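Local atomic coordinates of periplasmic chaperone Spy (Escherichia coli, PDB entry 5WO2), a protein that acts as an ATP-independent periplasmic chaperone, a cradle-shaped homodimer that limits protein aggregation and lets substrate proteins fold while they are bound. Residues H38-S43 against V49-Q54; K3-T8 against N89-K94; I76-I79 against Q84-Q87. All coordinates share one frame; numbering follows the deposited sequence.

Interaction 1: residues H38-S43 against V49-Q54; sequences HDIIAS and VKAEAQ. With ZN (zinc ion), chain R; IMD (imidazole), chain Q.
I40 reaches from the last turn of helix 32-41 onto the first turns of helix 48-77, joining the two helices of a helical hairpin in one subunit of the cradle-shaped Spy dimer. The CB of I40 points at the facing helix and splits there. The CG2 methyl lies anti to the backbone N and meets A51 CB at 4.2 Å, while CG1 passes K50 CG at 4.3 Å. From CG1 the chain runs on to CD1, which does most of the touching: Q54 CB is 3.6 Å away, A51 CA 3.8 Å. A small residue such as A51 suits this place, because it lets a branched isoleucine come close to the helix backbone. Q54 offers only its aliphatic part; its chain bends at CB-CG (chi2 -85°), and its NE2 is hydrogen-bonded to the carbonyl O of E33. F46 of the same chain and M70 of the second subunit also pack on I40.

H38, two residues before I40, binds zinc through ND1 at 2.0 Å, as does E93 of the second subunit, whose N89 OD1 bonds H38 NE2. An imidazole, probably from the crystallisation liquor, is a further ligand, and its N1 donates to D39 OD1 at 3.0 Å. The contact itself is carbon against carbon, with one approach of I40 CD1 to the K50 carbonyl, and is held by close fit rather than by directed bonds.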
ATOM      1  N   HIS B  38     -13.226   1.857  -7.526  1.00 34.85           N
ATOM      2  CA  HIS B  38     -13.906   3.038  -8.033  1.00 34.58           C
ATOM      3  C   HIS B  38     -15.403   2.832  -8.062  1.00 33.49           C
ATOM      4  O   HIS B  38     -16.171   3.703  -7.605  1.00 31.80           O
ATOM      5  CB  HIS B  38     -13.403   3.373  -9.424  1.00 34.46           C
ATOM      6  CG  HIS B  38     -13.797   4.735  -9.897  1.00 31.99           C
ATOM      7  ND1 HIS B  38     -13.531   5.163 -11.174  1.00 32.38           N
ATOM      8  CD2 HIS B  38     -14.472   5.745  -9.292  1.00 29.68           C
ATOM      9  CE1 HIS B  38     -13.960   6.400 -11.326  1.00 31.97           C
ATOM     10  NE2 HIS B  38     -14.539   6.786 -10.197  1.00 30.69           N
ATOM     11  N   ASP B  39     -15.845   1.669  -8.558  1.00 35.64           N
ATOM     12  CA  ASP B  39     -17.270   1.448  -8.721  1.00 35.61           C
ATOM     13  C   ASP B  39     -17.984   1.276  -7.371  1.00 35.68           C
ATOM     14  O   ASP B  39     -19.188   1.477  -7.287  1.00 39.51           O
ATOM     15  CB  ASP B  39     -17.515   0.229  -9.656  1.00 37.17           C
ATOM     16  CG  ASP B  39     -17.116   0.540 -11.117  1.00 39.05           C
ATOM     17  OD1 ASP B  39     -16.925   1.743 -11.372  1.00 41.30           O
ATOM     18  OD2 ASP B  39     -16.937  -0.350 -11.990  1.00 39.60           O
ATOM     19  N   ILE B  40     -17.249   0.934  -6.323  1.00 32.95           N
ATOM     20  CA  ILE B  40     -17.825   0.831  -4.978  1.00 32.68           C
ATOM     21  C   ILE B  40     -17.978   2.218  -4.364  1.00 29.65           C
ATOM     22  O   ILE B  40     -18.971   2.510  -3.702  1.00 29.84           O
ATOM     23  CB  ILE B  40     -16.934  -0.052  -4.088  1.00 36.63           C
ATOM     24  CG1 ILE B  40     -17.183  -1.522  -4.468  1.00 43.09           C
ATOM     25  CG2 ILE B  40     -17.227   0.155  -2.604  1.00 36.29           C
ATOM     26  CD1 ILE B  40     -16.068  -2.386  -4.134  1.00 47.24           C
ATOM     27  N   ILE B  41     -17.000   3.073  -4.626  1.00 27.56           N
ATOM     28  CA  ILE B  41     -17.032   4.431  -4.127  1.00 29.57           C
ATOM     29  C   ILE B  41     -18.085   5.265  -4.860  1.00 28.64           C
ATOM     30  O   ILE B  41     -18.863   5.936  -4.227  1.00 29.99           O
ATOM     31  CB  ILE B  41     -15.659   5.083  -4.251  1.00 32.42           C
ATOM     32  CG1 ILE B  41     -14.699   4.361  -3.302  1.00 36.10           C
ATOM     33  CG2 ILE B  41     -15.765   6.609  -4.034  1.00 34.72           C
ATOM     34  CD1 ILE B  41     -13.251   4.810  -3.426  1.00 39.43           C
ATOM     35  N   ALA B  42     -18.097   5.218  -6.188  1.00 31.54           N
ATOM     36  CA  ALA B  42     -19.040   5.988  -7.017  1.00 34.22           C
ATOM     37  C   ALA B  42     -20.341   5.242  -7.217  1.00 39.90           C
ATOM     38  O   ALA B  42     -20.659   4.833  -8.347  1.00 45.51           O
ATOM     39  CB  ALA B  42     -18.437   6.278  -8.375  1.00 34.44           C
ATOM     40  N   SER B  43     -21.047   4.982  -6.126  1.00 38.90           N
ATOM     41  CA  SER B  43     -22.275   4.193  -6.149  1.00 37.73           C
ATOM     42  C   SER B  43     -23.254   4.890  -5.231  1.00 34.75           C
ATOM     43  O   SER B  43     -22.824   5.504  -4.270  1.00 32.55           O
ATOM     44  CB  SER B  43     -22.049   2.760  -5.678  1.00 39.20           C
ATOM     45  OG  SER B  43     -23.301   2.139  -5.584  1.00 43.64           O
ATOM     46  N   VAL B  49     -20.855  -6.015   1.375  1.00 32.70           N
ATOM     47  CA  VAL B  49     -20.429  -7.372   0.966  1.00 31.26           C
ATOM     48  C   VAL B  49     -19.605  -7.287  -0.309  1.00 30.36           C
ATOM     49  O   VAL B  49     -18.602  -7.968  -0.462  1.00 29.04           O
ATOM     50  CB  VAL B  49     -21.642  -8.317   0.775  1.00 32.17           C
ATOM     51  CG1 VAL B  49     -21.217  -9.671   0.163  1.00 31.97           C
ATOM     52  CG2 VAL B  49     -22.291  -8.518   2.135  1.00 33.71           C
ATOM     53  N   LYS B  50     -20.000  -6.399  -1.208  1.00 31.47           N
ATOM     54  CA  LYS B  50     -19.223  -6.157  -2.408  1.00 31.29           C
ATOM     55  C   LYS B  50     -17.860  -5.557  -2.070  1.00 30.33           C
ATOM     56  O   LYS B  50     -16.844  -5.915  -2.649  1.00 29.45           O
ATOM     57  CB  LYS B  50     -20.019  -5.230  -3.333  1.00 35.99           C
ATOM     58  CG  LYS B  50     -19.471  -5.210  -4.727  1.00 40.07           C
ATOM     59  CD  LYS B  50     -20.467  -4.565  -5.703  1.00 47.20           C
ATOM     60  CE  LYS B  50     -21.859  -5.235  -5.700  1.00 52.92           C
ATOM     61  NZ  LYS B  50     -21.831  -6.741  -5.611  1.00 57.17           N
ATOM     62  N   ALA B  51     -17.838  -4.644  -1.112  1.00 30.76           N
ATOM     63  CA  ALA B  51     -16.563  -4.056  -0.705  1.00 30.05           C
ATOM     64  C   ALA B  51     -15.667  -5.112  -0.097  1.00 28.14           C
ATOM     65  O   ALA B  51     -14.458  -5.140  -0.357  1.00 27.20           O
ATOM     66  CB  ALA B  51     -16.829  -2.899   0.281  1.00 31.41           C
ATOM     67  N   GLU B  52     -16.235  -6.001   0.688  1.00 27.86           N
ATOM     68  CA  GLU B  52     -15.427  -7.066   1.267  1.00 26.55           C
ATOM     69  C   GLU B  52     -14.808  -7.948   0.174  1.00 25.70           C
ATOM     70  O   GLU B  52     -13.659  -8.397   0.301  1.00 24.71           O
ATOM     71  CB  GLU B  52     -16.245  -7.915   2.221  1.00 27.07           C
ATOM     72  CG  GLU B  52     -16.603  -7.156   3.505  1.00 30.60           C
ATOM     73  CD  GLU B  52     -17.480  -7.966   4.473  1.00 31.47           C
ATOM     74  OE1 GLU B  52     -18.529  -8.492   4.057  1.00 32.94           O
ATOM     75  OE2 GLU B  52     -17.133  -8.010   5.669  1.00 33.89           O
ATOM     76  N   ALA B  53     -15.566  -8.209  -0.894  1.00 26.40           N
ATOM     77  CA  ALA B  53     -15.010  -9.027  -1.958  1.00 27.38           C
ATOM     78  C   ALA B  53     -13.832  -8.343  -2.666  1.00 25.96           C
ATOM     79  O   ALA B  53     -12.822  -8.985  -2.989  1.00 25.42           O
ATOM     80  CB  ALA B  53     -16.113  -9.414  -2.973  1.00 27.41           C
ATOM     81  N   GLN B  54     -13.952  -7.038  -2.847  1.00 26.72           N
ATOM     82  CA  GLN B  54     -12.894  -6.212  -3.458  1.00 27.04           C
ATOM     83  C   GLN B  54     -11.665  -6.240  -2.594  1.00 27.38           C
ATOM     84  O   GLN B  54     -10.550  -6.433  -3.094  1.00 27.87           O
ATOM     85  CB  GLN B  54     -13.356  -4.760  -3.652  1.00 32.14           C
ATOM     86  CG  GLN B  54     -12.440  -3.954  -4.566  1.00 39.56           C
ATOM     87  CD  GLN B  54     -11.247  -3.327  -3.853  1.00 47.13           C
ATOM     88  OE1 GLN B  54     -11.239  -3.203  -2.620  1.00 48.51           O
ATOM     89  NE2 GLN B  54     -10.226  -2.921  -4.635  1.00 51.37           N
TER
HETATM   90 ZN    ZN R 202     -12.370   4.379 -12.638  0.71 25.23          ZN
HETATM   91  N1  IMD Q 201     -14.718   1.790 -13.362  1.00 37.52           N
HETATM   92  C2  IMD Q 201     -13.784   2.691 -13.037  1.00 35.95           C
HETATM   93  N3  IMD Q 201     -13.355   3.287 -14.153  1.00 34.78           N
HETATM   94  C4  IMD Q 201     -13.973   2.719 -15.209  1.00 33.92           C
HETATM   95  C5  IMD Q 201     -14.816   1.761 -14.704  1.00 35.29           C

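Interaction 2: residues K3-T8 against N89-K94; sequences KDLNLT and NANFEK. With ZN (zinc ion), chain J.
D4 and N91 join the N-terminal loop to helix 82-94, the last helix of this all-helical LTXXQ-family chaperone fold. D4 sits at the centre of an inverse gamma turn, closed by the bond from L5 N to K3 O, and the turn presents its side chain to the helix. With chi1 at 55°, CG of D4 stands between its own backbone N and carbonyl carbon, and OD1 thereby faces N91. The two side chains approach from opposite directions, their carboxylate and amide planes only 27° apart. N91 ND2 donates to D4 OD1 at 3.1 Å (N-H...O 149°), and the oxygen, somewhat out of the amide plane, receives it on its syn lone pair. D4 is modelled in two conformers, so this bond describes one of them.

Asparagine suits position 91 because its amide can give and accept at once. While ND2 serves D4, OD1 takes a hydrogen bond from Q87 NE2 one turn earlier and a weak one from K94 NZ. The firm bond from Q87 and that to D4 probably set which way round the amide lies; the weak one from K94 agrees. L5, also modelled in two conformers, slides past N91 in the opposite direction, an aliphatic neighbour beside the amide nitrogen.

E93 and F92 serve the dimer instead. The phenyl ring of F92 stacks on H38 of the second subunit, and E93, bent at its CB-CG bond, turns its carboxylate to a zinc ion that this histidine also binds, with E93 OE2 2.1 Å from the metal. On the loop side, the CD2 methyl of L5 ends 4.0 Å from N91 ND2.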
ATOM      1  N   LYS B   3      20.626   5.353   0.369  1.00113.60           N
ATOM      2  CA  LYS B   3      21.530   4.374  -0.232  1.00106.90           C
ATOM      3  C   LYS B   3      22.978   4.796  -0.000  1.00103.95           C
ATOM      4  O   LYS B   3      23.848   4.596  -0.850  1.00106.15           O
ATOM      5  CB  LYS B   3      21.252   4.213  -1.726  1.00102.98           C
ATOM      6  CG  LYS B   3      20.020   3.390  -2.012  1.00 99.83           C
ATOM      7  CD  LYS B   3      20.170   2.558  -3.273  1.00 96.67           C
ATOM      8  CE  LYS B   3      19.499   1.206  -3.110  1.00 93.44           C
ATOM      9  NZ  LYS B   3      20.254   0.338  -2.169  1.00 89.29           N
ATOM     10  N   ASP B   4      23.221   5.375   1.172  1.00101.30           N
ATOM     11  CA  ASP B   4      24.556   5.793   1.596  1.00 96.56           C
ATOM     12  C   ASP B   4      25.406   4.589   1.973  1.00 87.29           C
ATOM     13  O   ASP B   4      26.069   4.583   3.013  1.00 89.61           O
ATOM     14  CB  ASP B   4      24.446   6.729   2.791  1.00 98.77           C
ATOM     15  CG  ASP B   4      23.658   6.111   3.925  1.00 99.02           C
ATOM     16  OD1 ASP B   4      22.677   5.400   3.626  1.00 98.02           O
ATOM     17  OD2 ASP B   4      24.024   6.308   5.102  1.00100.25           O
ATOM     18  N   LEU B   5      25.380   3.569   1.121  1.00 79.68           N
ATOM     19  CA  LEU B   5      25.975   2.287   1.451  1.00 71.17           C
ATOM     20  C   LEU B   5      27.286   2.068   0.698  1.00 68.70           C
ATOM     21  O   LEU B   5      27.990   1.110   0.972  1.00 68.66           O
ATOM     22  CB  LEU B   5      24.996   1.149   1.141  1.00 68.75           C
ATOM     23  CG  LEU B   5      23.629   1.178   1.826  1.00 69.01           C
ATOM     24  CD1 LEU B   5      22.856  -0.014   1.343  1.00 69.51           C
ATOM     25  CD2 LEU B   5      23.729   1.175   3.341  1.00 68.23           C
ATOM     26  N   ASN B   6      27.600   2.960  -0.241  1.00 69.92           N
ATOM     27  CA  ASN B   6      28.880   2.939  -0.946  1.00 71.23           C
ATOM     28  C   ASN B   6      28.973   1.735  -1.857  1.00 71.47           C
ATOM     29  O   ASN B   6      29.928   0.963  -1.809  1.00 71.73           O
ATOM     30  CB  ASN B   6      30.039   2.932   0.052  1.00 72.75           C
ATOM     31  CG  ASN B   6      29.753   3.768   1.278  1.00 74.97           C
ATOM     32  OD1 ASN B   6      28.740   4.470   1.341  1.00 77.55           O
ATOM     33  ND2 ASN B   6      30.640   3.697   2.263  1.00 75.18           N
ATOM     34  N   LEU B   7      27.956   1.557  -2.684  1.00 72.14           N
ATOM     35  CA  LEU B   7      27.825   0.302  -3.414  1.00 73.27           C
ATOM     36  C   LEU B   7      28.937   0.050  -4.455  1.00 74.79           C
ATOM     37  O   LEU B   7      29.175   0.845  -5.347  1.00 76.32           O
ATOM     38  CB  LEU B   7      26.465   0.256  -4.091  1.00 73.47           C
ATOM     39  CG  LEU B   7      25.271   0.269  -3.125  1.00 72.30           C
ATOM     40  CD1 LEU B   7      24.017   0.634  -3.860  1.00 73.92           C
ATOM     41  CD2 LEU B   7      25.128  -1.094  -2.468  1.00 71.58           C
ATOM     42  N   THR B   8      29.610  -1.084  -4.306  1.00 75.56           N
ATOM     43  CA  THR B   8      30.558  -1.596  -5.304  1.00 77.69           C
ATOM     44  C   THR B   8      29.921  -1.664  -6.723  1.00 79.63           C
ATOM     45  O   THR B   8      28.736  -2.001  -6.838  1.00 79.01           O
ATOM     46  CB  THR B   8      31.037  -3.015  -4.868  1.00 78.11           C
ATOM     47  OG1 THR B   8      32.111  -2.924  -3.922  1.00 77.70           O
ATOM     48  CG2 THR B   8      31.492  -3.813  -6.025  1.00 81.21           C
ATOM     49  N   ASN B  89      20.624  -1.854   8.082  1.00 34.43           N
ATOM     50  CA  ASN B  89      19.685  -2.142   9.174  1.00 33.04           C
ATOM     51  C   ASN B  89      19.324  -0.841   9.889  1.00 33.69           C
ATOM     52  O   ASN B  89      18.190  -0.646  10.246  1.00 34.36           O
ATOM     53  CB  ASN B  89      20.235  -3.159  10.161  1.00 33.14           C
ATOM     54  CG  ASN B  89      20.178  -4.579   9.615  1.00 33.03           C
ATOM     55  OD1 ASN B  89      19.248  -4.945   8.927  1.00 31.01           O
ATOM     56  ND2 ASN B  89      21.219  -5.349   9.874  1.00 34.14           N
ATOM     57  N   ALA B  90      20.279   0.062  10.058  1.00 36.87           N
ATOM     58  CA  ALA B  90      19.950   1.335  10.693  1.00 39.80           C
ATOM     59  C   ALA B  90      18.971   2.155   9.854  1.00 40.74           C
ATOM     60  O   ALA B  90      18.003   2.742  10.383  1.00 41.27           O
ATOM     61  CB  ALA B  90      21.219   2.114  10.955  1.00 44.03           C
ATOM     62  N   ASN B  91      19.206   2.202   8.547  1.00 41.00           N
ATOM     63  CA  ASN B  91      18.307   2.909   7.638  1.00 43.50           C
ATOM     64  C   ASN B  91      16.921   2.344   7.672  1.00 39.12           C
ATOM     65  O   ASN B  91      15.947   3.053   7.499  1.00 41.83           O
ATOM     66  CB  ASN B  91      18.814   2.854   6.203  1.00 46.75           C
ATOM     67  CG  ASN B  91      20.108   3.602   6.002  1.00 53.56           C
ATOM     68  OD1 ASN B  91      20.556   4.359   6.863  1.00 55.22           O
ATOM     69  ND2 ASN B  91      20.731   3.382   4.848  1.00 57.28           N
ATOM     70  N   PHE B  92      16.842   1.031   7.862  1.00 36.20           N
ATOM     71  CA  PHE B  92      15.584   0.328   7.869  1.00 32.56           C
ATOM     72  C   PHE B  92      14.696   0.879   8.994  1.00 33.98           C
ATOM     73  O   PHE B  92      13.473   1.007   8.846  1.00 33.88           O
ATOM     74  CB  PHE B  92      15.827  -1.196   8.028  1.00 32.83           C
ATOM     75  CG  PHE B  92      14.616  -2.046   7.676  1.00 32.94           C
ATOM     76  CD1 PHE B  92      13.612  -2.278   8.606  1.00 32.29           C
ATOM     77  CD2 PHE B  92      14.472  -2.600   6.409  1.00 35.04           C
ATOM     78  CE1 PHE B  92      12.454  -3.039   8.279  1.00 33.43           C
ATOM     79  CE2 PHE B  92      13.336  -3.372   6.085  1.00 35.07           C
ATOM     80  CZ  PHE B  92      12.331  -3.574   7.014  1.00 33.74           C
ATOM     81  N   GLU B  93      15.311   1.202  10.115  1.00 33.06           N
ATOM     82  CA  GLU B  93      14.564   1.674  11.280  1.00 36.41           C
ATOM     83  C   GLU B  93      13.899   3.027  11.017  1.00 42.63           C
ATOM     84  O   GLU B  93      12.905   3.362  11.646  1.00 44.05           O
ATOM     85  CB  GLU B  93      15.499   1.801  12.482  1.00 35.92           C
ATOM     86  CG  GLU B  93      16.242   0.523  12.782  1.00 35.12           C
ATOM     87  CD  GLU B  93      15.311  -0.663  12.951  1.00 34.91           C
ATOM     88  OE1 GLU B  93      14.238  -0.558  13.593  1.00 37.26           O
ATOM     89  OE2 GLU B  93      15.663  -1.688  12.384  1.00 32.34           O
ATOM     90  N   LYS B  94      14.479   3.810  10.109  1.00 47.47           N
ATOM     91  CA  LYS B  94      13.965   5.135   9.788  1.00 56.32           C
ATOM     92  C   LYS B  94      12.923   5.133   8.676  1.00 59.60           C
ATOM     93  O   LYS B  94      12.195   6.110   8.508  1.00 63.32           O
ATOM     94  CB  LYS B  94      15.119   6.046   9.398  1.00 60.09           C
ATOM     95  CG  LYS B  94      16.244   6.097  10.431  1.00 65.65           C
ATOM     96  CD  LYS B  94      17.369   7.085  10.062  1.00 71.75           C
ATOM     97  CE  LYS B  94      18.018   6.755   8.710  1.00 73.27           C
ATOM     98  NZ  LYS B  94      19.452   7.178   8.585  1.00 75.31           N
TER
HETATM   99 ZN    ZN J 208      14.067  -3.065  12.475  1.00 28.13          ZN

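Interaction 3: residues I76-I79 against Q84-Q87; sequences IYNI and QKKQ
Y77 and K85 face each other across a helical hairpin, where helix 48-77 ends and helix 82-94 begins; their CA atoms, 6.5 Å apart, are the nearest pair between the segments. A 2.8 Å bond from I79 N to I76 O, spanning three residues, marks the first segment, and the second is regular helix throughout.

The side chains cross at about a right angle. Y77 swings its ring over K85 with CG anti to its backbone N (chi1 -176°), and the lysine, extended beyond CG, runs beneath one ring face. K85 CG lies 3.9 Å from the ring centroid and 21° off the normal, a CH-pi contact displaced toward the ring's rim; K85 CB meets Y77 CE1 at 3.6 Å, and K85 CD lies under Y77 CZ. Lysine suits the place because its long aliphatic stem can cover an aromatic face while its ammonium reaches water. K85 CE comes 3.4 Å from Y77 O.

The phenol takes a hydrogen bond from N89 ND2, and F88 meets the ring edge-to-face, so helix 82-94 helps hold both ring and hydroxyl, with A42 of the second subunit packing on Y77. N78 bonds through ND2 to S43 O of the second subunit, bringing the turn to the dimer interface. N78 OD1 instead accepts from a water at a short 2.5 Å, and that water accepts from K85 NZ at 3.0 Å.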
ATOM      1  N   ILE B  76      19.250  -8.095  -1.909  1.00 42.22           N
ATOM      2  CA  ILE B  76      20.150  -6.960  -1.818  1.00 43.72           C
ATOM      3  C   ILE B  76      20.961  -7.026  -0.530  1.00 41.42           C
ATOM      4  O   ILE B  76      22.192  -6.945  -0.545  1.00 44.13           O
ATOM      5  CB  ILE B  76      19.352  -5.651  -1.890  1.00 43.64           C
ATOM      6  CG1 ILE B  76      18.814  -5.468  -3.315  1.00 45.69           C
ATOM      7  CG2 ILE B  76      20.213  -4.455  -1.466  1.00 44.99           C
ATOM      8  CD1 ILE B  76      17.939  -4.301  -3.491  1.00 44.77           C
ATOM      9  N   TYR B  77      20.270  -7.180   0.591  1.00 36.99           N
ATOM     10  CA  TYR B  77      20.917  -7.289   1.886  1.00 35.24           C
ATOM     11  C   TYR B  77      22.094  -8.269   1.806  1.00 36.82           C
ATOM     12  O   TYR B  77      23.152  -8.012   2.354  1.00 38.09           O
ATOM     13  CB  TYR B  77      19.907  -7.762   2.928  1.00 34.27           C
ATOM     14  CG  TYR B  77      20.457  -7.822   4.338  1.00 35.21           C
ATOM     15  CD1 TYR B  77      20.577  -6.669   5.098  1.00 34.64           C
ATOM     16  CD2 TYR B  77      20.842  -9.026   4.916  1.00 36.54           C
ATOM     17  CE1 TYR B  77      21.090  -6.699   6.383  1.00 34.59           C
ATOM     18  CE2 TYR B  77      21.352  -9.066   6.235  1.00 36.87           C
ATOM     19  CZ  TYR B  77      21.443  -7.902   6.954  1.00 35.78           C
ATOM     20  OH  TYR B  77      21.899  -7.878   8.238  1.00 36.79           O
ATOM     21  N   ASN B  78      21.908  -9.370   1.096  1.00 36.85           N
ATOM     22  CA  ASN B  78      22.949 -10.400   1.062  1.00 41.32           C
ATOM     23  C   ASN B  78      24.066 -10.168   0.047  1.00 46.84           C
ATOM     24  O   ASN B  78      25.029 -10.927   0.023  1.00 49.18           O
ATOM     25  CB  ASN B  78      22.307 -11.751   0.830  1.00 42.73           C
ATOM     26  CG  ASN B  78      21.724 -12.309   2.091  1.00 42.14           C
ATOM     27  OD1 ASN B  78      22.475 -12.638   3.012  1.00 44.52           O
ATOM     28  ND2 ASN B  78      20.378 -12.405   2.167  1.00 40.81           N
ATOM     29  N   ILE B  79      23.994  -9.119  -0.765  1.00 47.19           N
ATOM     30  CA  ILE B  79      25.199  -8.735  -1.519  1.00 52.71           C
ATOM     31  C   ILE B  79      26.070  -7.759  -0.735  1.00 50.98           C
ATOM     32  O   ILE B  79      27.117  -7.359  -1.220  1.00 52.53           O
ATOM     33  CB  ILE B  79      24.884  -8.085  -2.889  1.00 56.71           C
ATOM     34  CG1 ILE B  79      24.230  -6.716  -2.746  1.00 57.44           C
ATOM     35  CG2 ILE B  79      24.022  -8.986  -3.718  1.00 58.44           C
ATOM     36  CD1 ILE B  79      24.226  -5.910  -4.016  1.00 61.65           C
ATOM     37  N   GLN B  84      28.164  -2.575   5.631  1.00 47.23           N
ATOM     38  CA  GLN B  84      27.012  -2.045   4.899  1.00 47.09           C
ATOM     39  C   GLN B  84      25.673  -2.606   5.437  1.00 44.67           C
ATOM     40  O   GLN B  84      24.668  -1.899   5.430  1.00 43.73           O
ATOM     41  CB  GLN B  84      27.121  -2.350   3.408  1.00 48.68           C
ATOM     42  CG  GLN B  84      28.234  -1.616   2.632  1.00 52.33           C
ATOM     43  CD  GLN B  84      28.407  -2.204   1.232  1.00 54.49           C
ATOM     44  OE1 GLN B  84      28.394  -3.420   1.060  1.00 54.63           O
ATOM     45  NE2 GLN B  84      28.523  -1.340   0.224  1.00 56.70           N
ATOM     46  N   LYS B  85      25.656  -3.862   5.892  1.00 44.13           N
ATOM     47  CA  LYS B  85      24.436  -4.424   6.490  1.00 41.54           C
ATOM     48  C   LYS B  85      24.052  -3.690   7.781  1.00 43.10           C
ATOM     49  O   LYS B  85      22.886  -3.454   8.045  1.00 40.20           O
ATOM     50  CB  LYS B  85      24.609  -5.907   6.810  1.00 41.62           C
ATOM     51  CG  LYS B  85      24.706  -6.829   5.629  1.00 42.36           C
ATOM     52  CD  LYS B  85      25.020  -8.276   6.080  1.00 43.54           C
ATOM     53  CE  LYS B  85      25.056  -9.212   4.878  1.00 45.59           C
ATOM     54  NZ  LYS B  85      25.649 -10.534   5.185  1.00 48.05           N
ATOM     55  N   LYS B  86      25.042  -3.330   8.592  1.00 47.12           N
ATOM     56  CA  LYS B  86      24.746  -2.555   9.793  1.00 50.05           C
ATOM     57  C   LYS B  86      24.052  -1.276   9.392  1.00 47.39           C
ATOM     58  O   LYS B  86      23.106  -0.852  10.033  1.00 45.64           O
ATOM     59  CB  LYS B  86      26.001  -2.219  10.594  1.00 56.24           C
ATOM     60  CG  LYS B  86      26.613  -3.400  11.343  1.00 61.60           C
ATOM     61  CD  LYS B  86      27.411  -2.935  12.582  1.00 68.72           C
ATOM     62  CE  LYS B  86      28.575  -1.987  12.260  1.00 75.18           C
ATOM     63  NZ  LYS B  86      29.832  -2.693  11.802  1.00 79.81           N
ATOM     64  N   GLN B  87      24.535  -0.667   8.317  1.00 46.51           N
ATOM     65  CA  GLN B  87      23.989   0.599   7.854  1.00 46.43           C
ATOM     66  C   GLN B  87      22.614   0.423   7.244  1.00 42.46           C
ATOM     67  O   GLN B  87      21.702   1.206   7.489  1.00 42.89           O
ATOM     68  CB  GLN B  87      24.916   1.235   6.832  1.00 51.47           C
ATOM     69  CG  GLN B  87      24.434   2.593   6.361  1.00 56.79           C
ATOM     70  CD  GLN B  87      24.444   3.643   7.477  1.00 62.24           C
ATOM     71  OE1 GLN B  87      25.468   3.864   8.127  1.00 65.18           O
ATOM     72  NE2 GLN B  87      23.296   4.279   7.704  1.00 63.29           N
TER
HETATM   73  O   HOH W   1      23.110 -12.076   5.331  1.00 47.68           O

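How the interactions relate
From the N terminus, the chain enters through loop 3-8, which interaction 2 ties to the C-terminal helix 82-94, closing a loop around almost the whole subunit. Both other contacts fall within it, one after the other. Interaction 1 closes the short connection between helices 32-41 and 48-77; interaction 3 closes the turn after helix 48-77. That long helix separates these two contacts, whose centres are 42 Å apart on opposite sides of the chain's centre. Interactions 2 and 3 touch, L5 O lying 2.6 Å from Q84 NE2, a probable hydrogen bond, so the N-terminal loop and the hairpin turn form one cluster. All three contacts also meet the second subunit.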